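Local coordinates for cytoplasmic protein (Cryptococcus neoformans var. grubii serotype A, PDB 7LPO) that probably hydrolyses steryl beta-glucosides, as a sterylglucosidase of glycoside hydrolase family 5, at residues S450-Y454 with E500-L504; T172-A176 with D332-L338. One frame throughout, in Å; residues are numbered along the deposited sequence.

Contact 1: residues S450-Y454 with E500-L504; sequences SPHFY and ELAVL
Phe453 reaches across to the helix 490-512 and meets Leu501 by a CH-pi contact: the methyl carbon Leu501 CD2 lies 3.7 Å from the centroid of the Phe453 ring, 18° off its normal and shifted toward the rim on the CD2-CE2 side. A chi1 of 177°, with CG anti to the backbone N, carries the ring toward Leu501 and Glu500. Apolar packing continues through Leu504, whose CD1 approaches both Pro451 CG and Phe453 CB at 4.0 Å. Leu504 and Pro451 run past each other in opposite directions.

At the ring edge, Glu500 OE1 lies in the ring plane, 3.6 Å from Phe453 CZ, with the carboxylate plane perpendicular to the ring. The other oxygen, OE2, accepts a hydrogen bond from the backbone N of Ile472, which helps to fix the carboxylate's rotation. Asp470 OD1 also lies close to OE2, and these like charges may raise the pKa of one of the two acids.

His452 ND1 hydrogen-bonds to Glu271, and Tyr454 OH to Glu521 and a bound Tris molecule. Apolar Pro451 and Phe453 thus seat the loop on helix 490-512, while His452 and Tyr454 face the Tris-occupied pocket.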
loop_
_atom_site.group_PDB
_atom_site.type_symbol
_atom_site.label_atom_id
_atom_site.label_comp_id
_atom_site.label_asym_id
_atom_site.label_seq_id
_atom_site.Cartn_x
_atom_site.Cartn_y
_atom_site.Cartn_z
ATOM N N SER A 450 0.261 -6.299 -8.488
ATOM C CA SER A 450 0.053 -5.038 -7.771
ATOM C C SER A 450 1.154 -4.798 -6.747
ATOM O O SER A 450 0.882 -4.607 -5.561
ATOM C CB SER A 450 -1.325 -5.026 -7.106
ATOM O OG SER A 450 -1.467 -6.061 -6.137
ATOM N N PRO A 451 2.408 -4.737 -7.179
ATOM C CA PRO A 451 3.483 -4.395 -6.241
ATOM C C PRO A 451 3.383 -2.945 -5.784
ATOM O O PRO A 451 2.744 -2.097 -6.412
ATOM C CB PRO A 451 4.752 -4.625 -7.064
ATOM C CG PRO A 451 4.326 -4.225 -8.469
ATOM C CD PRO A 451 2.868 -4.702 -8.581
ATOM N N HIS A 452 4.038 -2.664 -4.664
ATOM C CA HIS A 452 4.254 -1.297 -4.219
ATOM C C HIS A 452 5.682 -0.879 -4.548
ATOM O O HIS A 452 6.583 -1.713 -4.655
ATOM C CB HIS A 452 3.992 -1.153 -2.720
ATOM C CG HIS A 452 2.605 -1.552 -2.314
ATOM N ND1 HIS A 452 2.202 -1.599 -0.999
ATOM C CD2 HIS A 452 1.528 -1.918 -3.050
ATOM C CE1 HIS A 452 0.942 -1.989 -0.939
ATOM N NE2 HIS A 452 0.507 -2.185 -2.170
ATOM N N PHE A 453 5.876 0.420 -4.750
ATOM C CA PHE A 453 7.217 0.956 -4.920
ATOM C C PHE A 453 7.315 2.324 -4.274
ATOM O O PHE A 453 6.487 3.200 -4.540
ATOM C CB PHE A 453 7.620 1.087 -6.387
ATOM C CG PHE A 453 8.976 1.698 -6.558
ATOM C CD1 PHE A 453 10.108 0.906 -6.533
ATOM C CD2 PHE A 453 9.128 3.066 -6.696
ATOM C CE1 PHE A 453 11.367 1.464 -6.664
ATOM C CE2 PHE A 453 10.391 3.621 -6.830
ATOM C CZ PHE A 453 11.507 2.812 -6.806
ATOM N N TYR A 454 8.345 2.514 -3.459
ATOM C CA TYR A 454 8.664 3.806 -2.879
ATOM C C TYR A 454 10.120 4.136 -3.155
ATOM O O TYR A 454 10.985 3.262 -3.073
ATOM C CB TYR A 454 8.416 3.824 -1.366
ATOM C CG TYR A 454 6.951 3.847 -1.006
ATOM C CD1 TYR A 454 6.265 5.044 -0.890
ATOM C CD2 TYR A 454 6.254 2.668 -0.786
ATOM C CE1 TYR A 454 4.922 5.069 -0.574
ATOM C CE2 TYR A 454 4.919 2.684 -0.462
ATOM C CZ TYR A 454 4.258 3.889 -0.358
ATOM O OH TYR A 454 2.929 3.913 -0.018
ATOM N N GLU A 500 13.983 1.050 -12.054
ATOM C CA GLU A 500 13.470 0.196 -10.988
ATOM C C GLU A 500 12.026 -0.216 -11.253
ATOM O O GLU A 500 11.651 -1.368 -11.023
ATOM C CB GLU A 500 13.585 0.909 -9.642
ATOM C CG GLU A 500 15.009 1.041 -9.123
ATOM C CD GLU A 500 15.058 1.573 -7.690
ATOM O OE1 GLU A 500 15.009 2.800 -7.501
ATOM O OE2 GLU A 500 15.146 0.760 -6.750
ATOM N N LEU A 501 11.188 0.709 -11.715
ATOM C CA LEU A 501 9.810 0.336 -12.009
ATOM C C LEU A 501 9.743 -0.654 -13.169
ATOM O O LEU A 501 8.830 -1.481 -13.226
ATOM C CB LEU A 501 8.977 1.578 -12.323
ATOM C CG LEU A 501 8.354 2.365 -11.168
ATOM C CD1 LEU A 501 7.354 1.505 -10.436
ATOM C CD2 LEU A 501 9.427 2.877 -10.212
ATOM N N ALA A 502 10.692 -0.583 -14.104
ATOM C CA ALA A 502 10.707 -1.529 -15.212
ATOM C C ALA A 502 10.996 -2.943 -14.726
ATOM O O ALA A 502 10.500 -3.910 -15.311
ATOM C CB ALA A 502 11.745 -1.107 -16.256
ATOM N N VAL A 503 11.791 -3.082 -13.661
ATOM C CA VAL A 503 12.075 -4.404 -13.109
ATOM C C VAL A 503 10.803 -5.034 -12.557
ATOM O O VAL A 503 10.553 -6.233 -12.735
ATOM C CB VAL A 503 13.171 -4.302 -12.030
ATOM C CG1 VAL A 503 13.255 -5.586 -11.211
ATOM C CG2 VAL A 503 14.521 -3.973 -12.668
ATOM N N LEU A 504 9.974 -4.240 -11.881
ATOM C CA LEU A 504 8.738 -4.780 -11.332
ATOM C C LEU A 504 7.773 -5.168 -12.439
ATOM O O LEU A 504 7.081 -6.187 -12.337
ATOM C CB LEU A 504 8.082 -3.765 -10.401
ATOM C CG LEU A 504 8.795 -3.417 -9.101
ATOM C CD1 LEU A 504 7.901 -2.448 -8.322
ATOM C CD2 LEU A 504 9.096 -4.640 -8.287
#

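Contact 2: residues T172-A176 with D332-L338; sequences TATAA and DPKGVKL
Two beta turns in loops on the periphery of the enzyme pack against each other here: a type I turn from Thr172 to Ala175 and a type I' turn from Pro333 to Val336, the latter just after strand 322-331. Their backbones come nearest at Ala173 and Pro333, where the carbonyl oxygen of Ala173 receives a CA-H...O contact from Pro333 CA at 3.5 Å, bent to 122° at the hydrogen. The proline ring also lies beside this peptide, its CG 4.0 Å from Thr174 CA.

Thr174 sits at the middle of the contact. Its methyl CG2 points at the backbone of the other loop, 3.5 Å from Val336 O and 3.7 Å from Leu338 N. Its hydroxyl, placed between the backbone N and carbonyl carbon (chi1 64°), keeps its hydrogen bonds within its own loop, to His170 O and weakly from Ala176 N, while OG1 also rests against the Leu338 side chain.

Methyl packing flanks Thr174: Ala173 CB touches Val336 CG1 at 3.9 Å, while Leu338 CD1 reaches Ala176 CB at 3.7 Å; Leu206 of helix 206-221 adjoins both of these last residues. His170 ND1 also hydrogen-bonds to Lys337 O, adding a polar tie beside the apolar one.

Within its own loop, Asp332 OD1 accepts from Lys334 N at 2.9 Å, from above the carboxylate plane. The resulting Asx turn overlaps the type I' turn, whose Lys334 and Gly335 have the positive phi angles typical of that motif.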
loop_
_atom_site.group_PDB
_atom_site.type_symbol
_atom_site.label_atom_id
_atom_site.label_comp_id
_atom_site.label_asym_id
_atom_site.label_seq_id
_atom_site.Cartn_x
_atom_site.Cartn_y
_atom_site.Cartn_z
ATOM N N THR A 172 5.292 -2.390 25.223
ATOM C CA THR A 172 6.273 -1.316 25.326
ATOM C C THR A 172 7.399 -1.680 26.287
ATOM O O THR A 172 8.577 -1.460 25.985
ATOM C CB THR A 172 5.577 -0.030 25.775
ATOM O OG1 THR A 172 4.637 0.377 24.771
ATOM C CG2 THR A 172 6.588 1.082 26.024
ATOM N N ALA A 173 7.057 -2.220 27.462
ATOM C CA ALA A 173 8.081 -2.545 28.454
ATOM C C ALA A 173 9.106 -3.521 27.890
ATOM O O ALA A 173 10.309 -3.383 28.141
ATOM C CB ALA A 173 7.425 -3.121 29.709
ATOM N N THR A 174 8.652 -4.509 27.117
ATOM C CA THR A 174 9.532 -5.523 26.550
ATOM C C THR A 174 10.129 -5.118 25.203
ATOM O O THR A 174 10.925 -5.871 24.641
ATOM C CB THR A 174 8.775 -6.847 26.372
ATOM O OG1 THR A 174 7.718 -6.666 25.419
ATOM C CG2 THR A 174 8.203 -7.355 27.702
ATOM N N ALA A 175 9.769 -3.959 24.668
ATOM C CA ALA A 175 10.202 -3.565 23.335
ATOM C C ALA A 175 9.711 -4.549 22.276
ATOM O O ALA A 175 10.318 -4.695 21.215
ATOM C CB ALA A 175 11.726 -3.429 23.277
ATOM N N ALA A 176 8.608 -5.242 22.558
ATOM C CA ALA A 176 8.037 -6.164 21.586
ATOM C C ALA A 176 7.358 -5.422 20.446
ATOM O O ALA A 176 7.195 -5.987 19.366
ATOM C CB ALA A 176 7.045 -7.097 22.282
ATOM N N ASP A 332 15.333 -2.537 29.595
ATOM C CA ASP A 332 15.125 -3.282 30.836
ATOM C C ASP A 332 13.637 -3.402 31.127
ATOM O O ASP A 332 13.034 -2.464 31.680
ATOM C CB ASP A 332 15.844 -2.603 32.000
ATOM C CG ASP A 332 15.854 -3.456 33.258
ATOM O OD1 ASP A 332 15.169 -4.509 33.278
ATOM O OD2 ASP A 332 16.555 -3.073 34.223
ATOM N N PRO A 333 12.999 -4.523 30.772
ATOM C CA PRO A 333 11.579 -4.701 31.112
ATOM C C PRO A 333 11.329 -4.853 32.597
ATOM O O PRO A 333 10.167 -4.781 33.015
ATOM C CB PRO A 333 11.187 -5.985 30.357
ATOM C CG PRO A 333 12.289 -6.234 29.374
ATOM C CD PRO A 333 13.525 -5.653 29.986
ATOM N N LYS A 334 12.376 -5.089 33.392
ATOM C CA LYS A 334 12.263 -5.244 34.842
ATOM C C LYS A 334 11.284 -6.353 35.207
ATOM O O LYS A 334 10.396 -6.182 36.047
ATOM C CB LYS A 334 11.870 -3.924 35.501
ATOM C CG LYS A 334 12.938 -2.850 35.378
ATOM C CD LYS A 334 12.324 -1.480 35.153
ATOM C CE LYS A 334 12.943 -0.452 36.096
ATOM N NZ LYS A 334 14.251 0.081 35.575
ATOM N N GLY A 335 11.469 -7.515 34.585
ATOM C CA GLY A 335 10.676 -8.679 34.887
ATOM C C GLY A 335 9.335 -8.743 34.202
ATOM O O GLY A 335 8.702 -9.801 34.236
ATOM N N VAL A 336 8.876 -7.653 33.584
ATOM C CA VAL A 336 7.612 -7.683 32.863
ATOM C C VAL A 336 7.763 -8.573 31.639
ATOM O O VAL A 336 8.768 -8.508 30.919
ATOM C CB VAL A 336 7.174 -6.261 32.478
ATOM C CG1 VAL A 336 6.025 -6.309 31.505
ATOM C CG2 VAL A 336 6.795 -5.465 33.733
ATOM N N LYS A 337 6.770 -9.423 31.405
ATOM C CA LYS A 337 6.801 -10.396 30.325
ATOM C C LYS A 337 5.746 -10.064 29.283
ATOM O O LYS A 337 4.666 -9.564 29.607
ATOM C CB LYS A 337 6.569 -11.810 30.859
ATOM C CG LYS A 337 7.668 -12.280 31.792
ATOM C CD LYS A 337 7.371 -13.641 32.382
ATOM C CE LYS A 337 8.455 -14.031 33.381
ATOM N NZ LYS A 337 8.089 -15.234 34.188
ATOM N N LEU A 338 6.078 -10.348 28.021
ATOM C CA LEU A 338 5.139 -10.089 26.935
ATOM C C LEU A 338 3.926 -11.004 27.012
ATOM O O LEU A 338 2.842 -10.649 26.538
ATOM C CB LEU A 338 5.839 -10.273 25.588
ATOM C CG LEU A 338 4.939 -10.208 24.356
ATOM C CD1 LEU A 338 4.398 -8.788 24.196
ATOM C CD2 LEU A 338 5.665 -10.646 23.089
#

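Overall arrangement
From the N terminus, the chain first lays down the loop between helices 159-163 and 206-221, which holds residues 172-176. Contact 2 closes some 155 residues later, when the chain leaves strand 322-331 and comes back to this loop ahead of helix 342-348. Contact 1 opens only afterwards: the loop following strand 447-449 is met by helix 490-512, closing a much shorter excursion of 45 residues. The two closures therefore follow in series, neither nesting nor crossing. The centres of contact 1 and contact 2 lie about 38 Å apart, without touching. Contact 1 ties a barrel strand's exit loop, whose other side borders the Tris-occupied pocket, to helix 490-512, whereas contact 2 joins peripheral loops farther from the chain's centre.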